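Local coordinates for protein interferon gamma (Paralichthys olivaceus, PDB 6F1E) that acts as a homodimeric, secreted type II interferon that binds interferon gamma receptor 1 and activates macrophages and neutrophils, at residues A[96-99]-A[100-104]; A[8-11]-A[12-16]; A[147-150]-A[151-154]; A[38-41]-A[42-45]. One frame throughout, in Å; residues are numbered along the deposited sequence.

Contact 1 of 4, residues A[96-99]-A[100-104]; sequences ILKK and VQELR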
ATOM      1  N   ILE A  96     -20.293 -14.235   1.904  1.00 62.39           N
ATOM      2  CA  ILE A  96     -19.825 -12.904   1.478  1.00 61.97           C
ATOM      3  C   ILE A  96     -18.267 -12.927   1.354  1.00 59.94           C
ATOM      4  O   ILE A  96     -17.680 -12.418   0.366  1.00 50.64           O
ATOM      5  CB  ILE A  96     -20.512 -11.779   2.343  1.00 61.28           C
ATOM      6  CG1 ILE A  96     -21.225 -10.795   1.439  1.00 68.47           C
ATOM      7  CG2 ILE A  96     -19.598 -11.032   3.273  1.00 69.84           C
ATOM      8  CD1 ILE A  96     -22.498 -11.363   0.860  1.00 69.89           C
ATOM      9  N   LEU A  97     -17.607 -13.617   2.280  1.00 52.38           N
ATOM     10  CA  LEU A  97     -16.185 -13.902   2.123  1.00 52.69           C
ATOM     11  C   LEU A  97     -15.842 -14.596   0.797  1.00 53.01           C
ATOM     12  O   LEU A  97     -14.940 -14.164   0.062  1.00 60.43           O
ATOM     13  CB  LEU A  97     -15.702 -14.756   3.275  1.00 52.43           C
ATOM     14  CG  LEU A  97     -14.235 -15.132   3.224  1.00 53.98           C
ATOM     15  CD1 LEU A  97     -13.390 -13.889   3.073  1.00 56.05           C
ATOM     16  CD2 LEU A  97     -13.898 -15.840   4.517  1.00 54.15           C
ATOM     17  N   LYS A  98     -16.570 -15.655   0.481  1.00 52.88           N
ATOM     18  CA  LYS A  98     -16.333 -16.430  -0.755  1.00 55.61           C
ATOM     19  C   LYS A  98     -16.459 -15.560  -1.995  1.00 55.21           C
ATOM     20  O   LYS A  98     -15.582 -15.562  -2.836  1.00 56.93           O
ATOM     21  CB  LYS A  98     -17.326 -17.598  -0.861  1.00 56.74           C
ATOM     22  CG  LYS A  98     -17.274 -18.336  -2.177  1.00 60.42           C
ATOM     23  CD  LYS A  98     -18.257 -19.496  -2.218  1.00 67.53           C
ATOM     24  CE  LYS A  98     -19.618 -19.068  -2.775  1.00 76.70           C
ATOM     25  NZ  LYS A  98     -20.368 -20.203  -3.398  1.00 81.67           N
ATOM     26  N   LYS A  99     -17.545 -14.804  -2.115  1.00 52.43           N
ATOM     27  CA  LYS A  99     -17.731 -14.016  -3.327  1.00 52.03           C
ATOM     28  C   LYS A  99     -16.611 -12.979  -3.519  1.00 54.36           C
ATOM     29  O   LYS A  99     -16.256 -12.679  -4.659  1.00 56.80           O
ATOM     30  CB  LYS A  99     -19.120 -13.342  -3.364  1.00 56.70           C
ATOM     31  CG  LYS A  99     -20.339 -14.271  -3.337  1.00 58.57           C
ATOM     32  CD  LYS A  99     -20.373 -15.374  -4.421  1.00 61.86           C
ATOM     33  CE  LYS A  99     -20.639 -14.873  -5.839  1.00 65.02           C
ATOM     34  NZ  LYS A  99     -20.154 -15.846  -6.880  1.00 68.73           N
ATOM     35  N   VAL A 100     -16.057 -12.448  -2.420  1.00 55.41           N
ATOM     36  CA  VAL A 100     -14.972 -11.463  -2.487  1.00 51.59           C
ATOM     37  C   VAL A 100     -13.666 -12.156  -2.873  1.00 50.10           C
ATOM     38  O   VAL A 100     -13.005 -11.730  -3.805  1.00 48.67           O
ATOM     39  CB  VAL A 100     -14.771 -10.717  -1.149  1.00 57.86           C
ATOM     40  CG1 VAL A 100     -13.578  -9.768  -1.239  1.00 56.98           C
ATOM     41  CG2 VAL A 100     -16.027  -9.940  -0.746  1.00 58.90           C
ATOM     42  N   GLN A 101     -13.309 -13.226  -2.171  1.00 48.80           N
ATOM     43  CA  GLN A 101     -12.170 -14.048  -2.564  1.00 50.33           C
ATOM     44  C   GLN A 101     -12.208 -14.392  -4.049  1.00 54.78           C
ATOM     45  O   GLN A 101     -11.231 -14.163  -4.780  1.00 59.36           O
ATOM     46  CB  GLN A 101     -12.141 -15.322  -1.770  1.00 53.53           C
ATOM     47  CG  GLN A 101     -11.717 -15.087  -0.339  1.00 65.24           C
ATOM     48  CD  GLN A 101     -11.801 -16.329   0.533  1.00 77.62           C
ATOM     49  OE1 GLN A 101     -12.730 -17.152   0.410  1.00 78.76           O
ATOM     50  NE2 GLN A 101     -10.834 -16.465   1.442  1.00 79.09           N
ATOM     51  N   GLU A 102     -13.343 -14.910  -4.499  1.00 53.01           N
ATOM     52  CA  GLU A 102     -13.492 -15.311  -5.913  1.00 56.81           C
ATOM     53  C   GLU A 102     -13.290 -14.138  -6.889  1.00 51.01           C
ATOM     54  O   GLU A 102     -12.654 -14.300  -7.940  1.00 53.04           O
ATOM     55  CB  GLU A 102     -14.869 -15.977  -6.175  1.00 54.87           C
ATOM     56  CG  GLU A 102     -15.045 -17.318  -5.458  1.00 53.85           C
ATOM     57  CD  GLU A 102     -16.460 -17.880  -5.583  1.00 60.43           C
ATOM     58  OE1 GLU A 102     -17.364 -17.198  -6.194  1.00 54.48           O
ATOM     59  OE2 GLU A 102     -16.646 -19.024  -5.068  1.00 59.34           O
ATOM     60  N   LEU A 103     -13.823 -12.970  -6.552  1.00 46.79           N
ATOM     61  CA  LEU A 103     -13.695 -11.818  -7.450  1.00 49.86           C
ATOM     62  C   LEU A 103     -12.218 -11.365  -7.513  1.00 51.42           C
ATOM     63  O   LEU A 103     -11.673 -11.029  -8.583  1.00 54.71           O
ATOM     64  CB  LEU A 103     -14.607 -10.684  -6.988  1.00 46.34           C
ATOM     65  CG  LEU A 103     -14.626  -9.414  -7.843  1.00 48.67           C
ATOM     66  CD1 LEU A 103     -14.949  -9.664  -9.299  1.00 55.51           C
ATOM     67  CD2 LEU A 103     -15.686  -8.500  -7.309  1.00 49.48           C
ATOM     68  N   ARG A 104     -11.568 -11.408  -6.362  1.00 55.24           N
ATOM     69  CA  ARG A 104     -10.166 -11.014  -6.259  1.00 63.85           C
ATOM     70  C   ARG A 104      -9.319 -11.907  -7.118  1.00 59.77           C
ATOM     71  O   ARG A 104      -8.585 -11.440  -7.997  1.00 57.52           O
ATOM     72  CB  ARG A 104      -9.657 -11.124  -4.816  1.00 70.44           C
ATOM     73  CG  ARG A 104      -9.603  -9.799  -4.094  1.00 83.63           C
ATOM     74  CD  ARG A 104      -8.220  -9.567  -3.513  1.00 83.36           C
ATOM     75  NE  ARG A 104      -7.986 -10.456  -2.386  1.00 75.84           N
ATOM     76  CZ  ARG A 104      -6.819 -10.591  -1.776  1.00 75.60           C
ATOM     77  NH1 ARG A 104      -6.731 -11.414  -0.749  1.00 78.34           N
ATOM     78  NH2 ARG A 104      -5.748  -9.890  -2.162  1.00 81.07           N
TER
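Gln101 N donates to Leu97 O at 2.9 Å with an N-H...O angle of 172°, and Glu102 N to Lys98 O is as short and almost as straight. Residues 96-99 and 100-104 are therefore consecutive turns of one alpha helix. The bond from Val100 N to Ile96 O is longer, at 3.2 Å, and that from Leu103 N to Lys99 O is the most bent of the i to i+4 set.

Among the side chains, Glu102 lies between two lysines. Lys99 bends at chi2 and chi3 (-54° and -71°), which brings NZ within 3.2 Å of Glu102 OE1 in a salt bridge. The other carboxylate oxygen, Glu102 OE2, lies against CG and CD of Lys98, 3.0 Å from CG, while Lys98 NZ stays 4.2 Å from OE2, beyond salt-bridge range. One helical turn along from Leu97, the Gln101 amide carbon CD lies 3.8 Å from Leu97 CG, and its NE2 is hydrogen-bonded to Glu56.

Helix 89-107 turns Ile96 and Leu97 against helix 41-64, where both meet Ile59. Ile96 also touches Met7 and Thr10 of helix 5-17 and Leu139 of the second subunit, whose Tyr143 packs on Leu103.

Contact 2 of 4, residues A[8-11]-A[12-16]; sequences NKTI and QNLLQ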
ATOM      1  N   ASN A   8     -27.177  -9.032  -2.250  1.00 78.05           N
ATOM      2  CA  ASN A   8     -27.965  -7.924  -1.667  1.00 78.66           C
ATOM      3  C   ASN A   8     -28.745  -8.446  -0.482  1.00 68.12           C
ATOM      4  O   ASN A   8     -28.672  -7.912   0.606  1.00 63.76           O
ATOM      5  CB  ASN A   8     -28.935  -7.288  -2.688  1.00 89.18           C
ATOM      6  CG  ASN A   8     -29.931  -6.301  -2.036  1.00102.51           C
ATOM      7  OD1 ASN A   8     -29.632  -5.112  -1.874  1.00101.93           O
ATOM      8  ND2 ASN A   8     -31.124  -6.800  -1.657  1.00105.67           N
ATOM      9  N   LYS A   9     -29.487  -9.519  -0.716  1.00 70.14           N
ATOM     10  CA  LYS A   9     -30.311 -10.092   0.316  1.00 66.76           C
ATOM     11  C   LYS A   9     -29.435 -10.522   1.472  1.00 62.41           C
ATOM     12  O   LYS A   9     -29.757 -10.182   2.611  1.00 65.32           O
ATOM     13  CB  LYS A   9     -31.181 -11.243  -0.224  1.00 70.84           C
ATOM     14  CG  LYS A   9     -32.313 -10.770  -1.129  0.10 67.14           C
ATOM     15  CD  LYS A   9     -33.341 -11.860  -1.385  0.10 66.30           C
ATOM     16  CE  LYS A   9     -34.483 -11.339  -2.246  0.10 64.97           C
ATOM     17  NZ  LYS A   9     -35.593 -12.323  -2.368  0.10 63.55           N
ATOM     18  N   THR A  10     -28.311 -11.198   1.187  1.00 56.44           N
ATOM     19  CA  THR A  10     -27.442 -11.690   2.259  1.00 55.03           C
ATOM     20  C   THR A  10     -26.865 -10.547   3.099  1.00 57.50           C
ATOM     21  O   THR A  10     -26.716 -10.693   4.341  1.00 49.27           O
ATOM     22  CB  THR A  10     -26.322 -12.618   1.754  1.00 57.12           C
ATOM     23  OG1 THR A  10     -26.894 -13.715   1.032  1.00 59.08           O
ATOM     24  CG2 THR A  10     -25.490 -13.189   2.955  1.00 55.09           C
ATOM     25  N   ILE A  11     -26.574  -9.414   2.443  1.00 58.15           N
ATOM     26  CA  ILE A  11     -26.021  -8.246   3.160  1.00 67.98           C
ATOM     27  C   ILE A  11     -27.048  -7.645   4.111  1.00 68.64           C
ATOM     28  O   ILE A  11     -26.735  -7.369   5.285  1.00 65.42           O
ATOM     29  CB  ILE A  11     -25.488  -7.146   2.203  1.00 71.77           C
ATOM     30  CG1 ILE A  11     -24.118  -7.551   1.637  1.00 67.30           C
ATOM     31  CG2 ILE A  11     -25.385  -5.776   2.910  1.00 67.73           C
ATOM     32  CD1 ILE A  11     -23.675  -6.714   0.439  1.00 71.76           C
ATOM     33  N   GLN A  12     -28.264  -7.444   3.600  1.00 66.68           N
ATOM     34  CA  GLN A  12     -29.372  -6.985   4.445  1.00 68.06           C
ATOM     35  C   GLN A  12     -29.560  -7.873   5.681  1.00 64.56           C
ATOM     36  O   GLN A  12     -29.580  -7.351   6.786  1.00 74.01           O
ATOM     37  CB  GLN A  12     -30.672  -6.873   3.651  1.00 70.58           C
ATOM     38  CG  GLN A  12     -30.623  -5.958   2.415  1.00 75.45           C
ATOM     39  CD  GLN A  12     -29.827  -4.679   2.633  1.00 84.23           C
ATOM     40  OE1 GLN A  12     -28.809  -4.455   1.959  1.00 95.70           O
ATOM     41  NE2 GLN A  12     -30.273  -3.839   3.594  1.00 73.34           N
ATOM     42  N   ASN A  13     -29.611  -9.199   5.511  1.00 64.54           N
ATOM     43  CA  ASN A  13     -29.755 -10.111   6.663  1.00 71.36           C
ATOM     44  C   ASN A  13     -28.625  -9.865   7.630  1.00 62.24           C
ATOM     45  O   ASN A  13     -28.827  -9.829   8.837  1.00 69.37           O
ATOM     46  CB  ASN A  13     -29.735 -11.613   6.296  1.00 85.86           C
ATOM     47  CG  ASN A  13     -30.807 -12.012   5.283  1.00 99.11           C
ATOM     48  OD1 ASN A  13     -31.517 -11.174   4.706  1.00105.45           O
ATOM     49  ND2 ASN A  13     -30.899 -13.317   5.033  1.00109.44           N
ATOM     50  N   LEU A  14     -27.421  -9.704   7.110  1.00 63.25           N
ATOM     51  CA  LEU A  14     -26.270  -9.434   7.989  1.00 64.73           C
ATOM     52  C   LEU A  14     -26.402  -8.159   8.826  1.00 62.51           C
ATOM     53  O   LEU A  14     -25.989  -8.114  10.010  1.00 55.84           O
ATOM     54  CB  LEU A  14     -24.988  -9.401   7.184  1.00 61.48           C
ATOM     55  CG  LEU A  14     -24.543 -10.826   6.895  1.00 66.18           C
ATOM     56  CD1 LEU A  14     -23.715 -10.801   5.622  1.00 75.83           C
ATOM     57  CD2 LEU A  14     -23.770 -11.417   8.077  1.00 62.87           C
ATOM     58  N   LEU A  15     -26.982  -7.137   8.210  1.00 59.74           N
ATOM     59  CA  LEU A  15     -27.127  -5.851   8.874  1.00 68.74           C
ATOM     60  C   LEU A  15     -28.068  -5.918  10.081  1.00 73.74           C
ATOM     61  O   LEU A  15     -27.954  -5.106  10.999  1.00 73.02           O
ATOM     62  CB  LEU A  15     -27.548  -4.782   7.862  1.00 69.59           C
ATOM     63  CG  LEU A  15     -26.407  -4.376   6.911  1.00 64.45           C
ATOM     64  CD1 LEU A  15     -26.952  -3.693   5.658  1.00 61.05           C
ATOM     65  CD2 LEU A  15     -25.373  -3.517   7.639  1.00 61.11           C
ATOM     66  N   GLN A  16     -28.966  -6.901  10.101  1.00 77.41           N
ATOM     67  CA  GLN A  16     -29.741  -7.188  11.316  1.00 82.11           C
ATOM     68  C   GLN A  16     -28.853  -7.474  12.552  1.00 73.12           C
ATOM     69  O   GLN A  16     -29.057  -6.861  13.582  1.00 82.34           O
ATOM     70  CB  GLN A  16     -30.765  -8.327  11.091  1.00 93.78           C
ATOM     71  CG  GLN A  16     -32.190  -7.860  10.775  1.00104.52           C
ATOM     72  CD  GLN A  16     -32.341  -7.227   9.404  1.00 98.64           C
ATOM     73  OE1 GLN A  16     -32.607  -7.922   8.426  1.00 92.07           O
ATOM     74  NE2 GLN A  16     -32.200  -5.898   9.331  1.00 91.00           N
TER
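Ile11 and Leu15, one turn apart, form an apolar pair on this part of helix 5-17. Their side chains run side by side in the same direction, Ile11 CG2 meeting Leu15 CD1 at 3.8 Å. Ile11 presents this methyl because CG1 takes the place opposite the carbonyl carbon (chi1 -77°), leaving CG2 opposite the backbone N. Thr10 and Leu14 are likewise aligned, with 4.0 Å between Thr10 CG2 and Leu14 CD1. The threonine's other branch, OG1, is hydrogen-bonded to the carbonyl of Arg6.

The four backbone bonds between 8-11 and 12-16 are i to i+4. Gln12 N reaches Asn8 O at 3.1 Å with a nearly linear N-H...O angle of 178°, and Asn13 N reaches Lys9 O at the same distance. Leu15 N to Ile11 O is shorter, 2.9 Å, but bent to 143°.

Among the polar side chains, the first torsion of Gln12 sets CG beside its own backbone N, 3.3 Å from Asn8 O.

Toward helix 89-107, Thr10 and Leu14 pack on Asp92, and Leu14 also on Leu93. Leu136 of the second subunit meets Ile11 and Leu14, and its Trp137 meets Leu15, so the helix lies between elements of both chains of the intertwined dimer.

Contact 3 of 4, residues A[147-150]-A[151-154]; sequences SSLS and NNTK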
ATOM      1  N   SER A 147      14.983   7.490 -11.106  1.00 63.05           N
ATOM      2  CA  SER A 147      15.206   8.686 -11.930  1.00 64.06           C
ATOM      3  C   SER A 147      15.056   8.405 -13.417  1.00 69.70           C
ATOM      4  O   SER A 147      14.205   9.012 -14.065  1.00 84.83           O
ATOM      5  CB  SER A 147      16.575   9.254 -11.657  1.00 58.17           C
ATOM      6  OG  SER A 147      16.817   9.214 -10.271  1.00 67.94           O
ATOM      7  N   SER A 148      15.853   7.470 -13.937  1.00 70.89           N
ATOM      8  CA  SER A 148      15.732   6.989 -15.327  1.00 76.33           C
ATOM      9  C   SER A 148      14.275   6.799 -15.753  1.00 78.54           C
ATOM     10  O   SER A 148      13.807   7.352 -16.757  1.00 77.43           O
ATOM     11  CB  SER A 148      16.467   5.641 -15.500  1.00 79.47           C
ATOM     12  OG  SER A 148      15.828   4.832 -16.493  1.00 82.20           O
ATOM     13  N   LEU A 149      13.577   5.990 -14.972  1.00 76.56           N
ATOM     14  CA  LEU A 149      12.186   5.697 -15.220  1.00 71.75           C
ATOM     15  C   LEU A 149      11.344   6.975 -15.267  1.00 72.31           C
ATOM     16  O   LEU A 149      10.516   7.129 -16.160  1.00 76.27           O
ATOM     17  CB  LEU A 149      11.676   4.760 -14.129  1.00 70.22           C
ATOM     18  CG  LEU A 149      10.322   4.103 -14.323  1.00 76.28           C
ATOM     19  CD1 LEU A 149      10.380   3.110 -15.478  1.00 76.16           C
ATOM     20  CD2 LEU A 149       9.885   3.419 -13.026  1.00 79.50           C
ATOM     21  N   SER A 150      11.586   7.911 -14.349  1.00 66.35           N
ATOM     22  CA  SER A 150      10.658   9.012 -14.172  1.00 80.60           C
ATOM     23  C   SER A 150      10.841  10.133 -15.199  1.00101.14           C
ATOM     24  O   SER A 150      10.448  11.279 -14.944  1.00121.63           O
ATOM     25  CB  SER A 150      10.643   9.530 -12.719  1.00 73.02           C
ATOM     26  OG  SER A 150      11.900  10.033 -12.311  1.00 73.72           O
ATOM     27  N   ASN A 151      11.447   9.815 -16.349  1.00109.15           N
ATOM     28  CA  ASN A 151      11.136  10.532 -17.596  1.00117.68           C
ATOM     29  C   ASN A 151      11.363   9.648 -18.815  1.00118.54           C
ATOM     30  O   ASN A 151      12.481   9.565 -19.327  1.00109.79           O
ATOM     31  CB  ASN A 151      11.906  11.857 -17.722  1.00114.04           C
ATOM     32  CG  ASN A 151      13.361  11.727 -17.364  1.00104.11           C
ATOM     33  OD1 ASN A 151      13.833  10.640 -17.045  1.00 92.47           O
ATOM     34  ND2 ASN A 151      14.076  12.847 -17.385  1.00100.07           N
ATOM     35  N   ASN A 152      10.288   8.987 -19.255  1.00125.10           N
ATOM     36  CA  ASN A 152      10.283   8.202 -20.496  1.00139.41           C
ATOM     37  C   ASN A 152       9.509   8.917 -21.617  1.00147.80           C
ATOM     38  O   ASN A 152       9.143   8.292 -22.616  1.00158.49           O
ATOM     39  CB  ASN A 152       9.695   6.798 -20.238  1.00141.35           C
ATOM     40  CG  ASN A 152      10.705   5.829 -19.624  1.00146.58           C
ATOM     41  OD1 ASN A 152      11.823   6.205 -19.247  1.00142.06           O
ATOM     42  ND2 ASN A 152      10.308   4.560 -19.527  1.00141.64           N
ATOM     43  N   THR A 153       9.268  10.223 -21.449  1.00147.66           N
ATOM     44  CA  THR A 153       8.500  11.060 -22.403  1.00148.53           C
ATOM     45  C   THR A 153       7.010  10.652 -22.614  1.00146.19           C
ATOM     46  O   THR A 153       6.350  11.123 -23.550  1.00146.72           O
ATOM     47  CB  THR A 153       9.244  11.249 -23.761  1.00131.49           C
ATOM     48  OG1 THR A 153       9.241  10.025 -24.496  1.00115.70           O
ATOM     49  CG2 THR A 153      10.692  11.737 -23.549  1.00123.35           C
ATOM     50  N   LYS A 154       6.508   9.768 -21.749  1.00136.36           N
ATOM     51  CA  LYS A 154       5.074   9.547 -21.548  1.00135.81           C
ATOM     52  C   LYS A 154       4.764   9.884 -20.096  1.00131.09           C
ATOM     53  O   LYS A 154       3.771  10.562 -19.822  1.00117.57           O
ATOM     54  CB  LYS A 154       4.678   8.101 -21.882  1.00141.32           C
ATOM     55  CG  LYS A 154       5.206   7.630 -23.239  1.00155.84           C
ATOM     56  CD  LYS A 154       4.671   6.269 -23.674  1.00155.94           C
ATOM     57  CE  LYS A 154       5.486   5.704 -24.836  1.00147.83           C
ATOM     58  NZ  LYS A 154       4.802   4.597 -25.561  1.00136.60           N
TER
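Asn151 turns its side chain back over the end of helix 139-149, and its backbone N meets Ser148 O in a weak hydrogen bond, 3.4 Å long although nearly straight (171°). Its CG stands between the backbone N and the carbonyl carbon (chi1 45°), which lays the amide beside the last helical carbonyls.

Ser150 adopts the same kind of first torsion (chi1 62°). That setting carries OG back along the helix to the carbonyl of Ala146, to which it is hydrogen-bonded, with Ser147 O also near at 3.1 Å. The helix ends here: Ser150 is the first residue to depart from helical angles, and Asn151 has an extended backbone, leading into the loop before helix 155-161.

Asn152 differs in its first torsion, with CG opposite its own carbonyl carbon. The amide is thereby directed back toward the helix end, with CG 3.7 Å from Leu149 O. Further on, Thr153 OG1 donates to Asn152 O at 2.6 Å, a bond that stays within the loop.

Ser150 O accepts from both Arg159 of its own chain and Arg107 of the second subunit, while Leu149 packs on Lys44 and Asn152 on Met41 of that subunit.

Contact 4 of 4, residues A[38-41]-A[42-45]; sequences SGRM and ETKM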
ATOM      1  N   SER A  38     -11.054   8.012  -9.196  1.00118.10           N
ATOM      2  CA  SER A  38     -10.904   8.884 -10.345  1.00128.05           C
ATOM      3  C   SER A  38      -9.535   8.564 -10.947  1.00132.42           C
ATOM      4  O   SER A  38      -8.821   7.680 -10.456  1.00140.34           O
ATOM      5  CB  SER A  38     -11.003  10.342  -9.911  1.00123.14           C
ATOM      6  OG  SER A  38     -12.154  10.516  -9.108  1.00115.08           O
ATOM      7  N   GLY A  39      -9.168   9.268 -12.011  1.00133.01           N
ATOM      8  CA  GLY A  39      -7.906   9.004 -12.689  1.00123.93           C
ATOM      9  C   GLY A  39      -8.006   7.691 -13.429  1.00119.28           C
ATOM     10  O   GLY A  39      -9.119   7.189 -13.669  1.00104.40           O
ATOM     11  N   ARG A  40      -6.841   7.127 -13.747  1.00116.31           N
ATOM     12  CA  ARG A  40      -6.720   6.011 -14.703  1.00119.63           C
ATOM     13  C   ARG A  40      -7.391   4.700 -14.278  1.00110.76           C
ATOM     14  O   ARG A  40      -7.670   4.467 -13.106  1.00102.40           O
ATOM     15  CB  ARG A  40      -5.239   5.709 -14.992  1.00129.34           C
ATOM     16  CG  ARG A  40      -4.488   6.790 -15.753  1.00132.42           C
ATOM     17  CD  ARG A  40      -2.987   6.542 -15.729  1.00139.76           C
ATOM     18  NE  ARG A  40      -2.419   6.827 -14.409  1.00151.63           N
ATOM     19  CZ  ARG A  40      -1.143   7.129 -14.154  1.00164.66           C
ATOM     20  NH1 ARG A  40      -0.234   7.197 -15.130  1.00168.07           N
ATOM     21  NH2 ARG A  40      -0.768   7.375 -12.898  1.00166.94           N
ATOM     22  N   MET A  41      -7.608   3.838 -15.266  1.00111.91           N
ATOM     23  CA  MET A  41      -8.079   2.466 -15.042  1.00104.53           C
ATOM     24  C   MET A  41      -7.107   1.666 -14.185  1.00 88.63           C
ATOM     25  O   MET A  41      -7.507   0.824 -13.400  1.00 98.49           O
ATOM     26  CB  MET A  41      -8.283   1.757 -16.387  1.00109.26           C
ATOM     27  CG  MET A  41      -8.901   0.362 -16.319  1.00122.23           C
ATOM     28  SD  MET A  41     -10.462   0.193 -15.407  1.00133.66           S
ATOM     29  CE  MET A  41     -11.435   1.595 -15.992  1.00130.44           C
ATOM     30  N   GLU A  42      -5.828   1.928 -14.339  1.00 84.45           N
ATOM     31  CA  GLU A  42      -4.822   1.231 -13.573  1.00 86.60           C
ATOM     32  C   GLU A  42      -4.993   1.642 -12.086  1.00 81.38           C
ATOM     33  O   GLU A  42      -4.964   0.798 -11.190  1.00 85.07           O
ATOM     34  CB  GLU A  42      -3.418   1.531 -14.176  1.00 88.06           C
ATOM     35  CG  GLU A  42      -2.197   0.884 -13.500  1.00 99.33           C
ATOM     36  CD  GLU A  42      -2.130  -0.644 -13.556  1.00102.92           C
ATOM     37  OE1 GLU A  42      -2.655  -1.238 -14.525  1.00100.10           O
ATOM     38  OE2 GLU A  42      -1.529  -1.253 -12.624  1.00 96.71           O
ATOM     39  N   THR A  43      -5.213   2.925 -11.829  1.00 68.38           N
ATOM     40  CA  THR A  43      -5.348   3.416 -10.451  1.00 68.21           C
ATOM     41  C   THR A  43      -6.607   2.839  -9.769  1.00 64.49           C
ATOM     42  O   THR A  43      -6.566   2.434  -8.603  1.00 63.47           O
ATOM     43  CB  THR A  43      -5.472   4.956 -10.435  1.00 70.87           C
ATOM     44  OG1 THR A  43      -4.622   5.509 -11.430  1.00 74.70           O
ATOM     45  CG2 THR A  43      -5.079   5.528  -9.121  1.00 76.05           C
ATOM     46  N   LYS A  44      -7.723   2.838 -10.502  1.00 61.45           N
ATOM     47  CA  LYS A  44      -9.000   2.366  -9.992  1.00 59.30           C
ATOM     48  C   LYS A  44      -8.901   0.885  -9.693  1.00 58.85           C
ATOM     49  O   LYS A  44      -9.273   0.435  -8.612  1.00 63.52           O
ATOM     50  CB  LYS A  44     -10.119   2.627 -10.993  1.00 65.61           C
ATOM     51  CG  LYS A  44     -10.667   4.052 -10.992  1.00 66.79           C
ATOM     52  CD  LYS A  44     -11.253   4.429 -12.350  1.00 74.06           C
ATOM     53  CE  LYS A  44     -12.354   5.485 -12.259  1.00 89.37           C
ATOM     54  NZ  LYS A  44     -12.258   6.542 -13.323  1.00 93.41           N
ATOM     55  N   MET A  45      -8.364   0.123 -10.631  1.00 58.05           N
ATOM     56  CA  MET A  45      -8.212  -1.312 -10.415  1.00 60.91           C
ATOM     57  C   MET A  45      -7.358  -1.624  -9.199  1.00 58.66           C
ATOM     58  O   MET A  45      -7.608  -2.584  -8.479  1.00 63.89           O
ATOM     59  CB  MET A  45      -7.641  -2.000 -11.655  1.00 65.52           C
ATOM     60  CG  MET A  45      -8.662  -2.231 -12.762  1.00 71.60           C
ATOM     61  SD  MET A  45      -9.909  -3.489 -12.375  1.00 80.41           S
ATOM     62  CE  MET A  45      -8.943  -4.997 -12.302  1.00 87.32           C
TER
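Lys44 reaches back alongside the residues that lead into helix 41-64, and its NZ donates to Gly39 O at 3.2 Å. The ammonium lies in the plane of that carbonyl, with a C=O...N angle of 159°. The aliphatic chain passes close to the backbone on the way, CD standing 3.7 Å from Arg40 O.

Arg40 and Thr43 are set at a slant to one another. Thr43 OG1 lies 3.6 Å from Arg40 CB and at the edge of the Arg40 guanidinium, near its plane, 3.9 Å from NE. The guanidinium's charged partners are on the second subunit: Arg40 forms salt bridges with Glu42 and Glu110 there, and Glu42 of this chain is in turn paired with Arg40 of the second subunit.

Arg40 occupies the N-cap position of helix 41-64. Its carbonyl starts the regular bonding by accepting from Lys44 N at 3.1 Å, and Met41 O follows by accepting from Met45 N.

The two methionines also approach at a slant, Met41 SD to Met45 CG at 4.0 Å. Met41 is bent at chi2 and chi3 (53° and 45°), which curls its thioether over the first turn. On the second subunit, Asn152 packs against Met41, Leu149 against Met45 and Leu114 against Thr43.

Overall arrangement
Contacts 1 and 2 lie on the same side of the chain's centre and touch each other, Ile96 CD1 standing 4.1 Å from Thr10 CG2. Both are mid-helix and partly buried, but contact 2 relies on aligned apolar branches, whereas contact 1 adds a lysine-glutamate salt bridge. Contacts 3 and 4 mark helix boundaries, an end and a start, with centres about 20 Å apart within a chain. Contact 4 is a surface contact in which a lysine meets a backbone carbonyl and Arg40 and Glu42 pair across to the second subunit; contact 3 is partly buried and mostly uses serine and asparagine. They meet between subunits, where Leu149 and Asn152 pack on residues 41-45 of the partner.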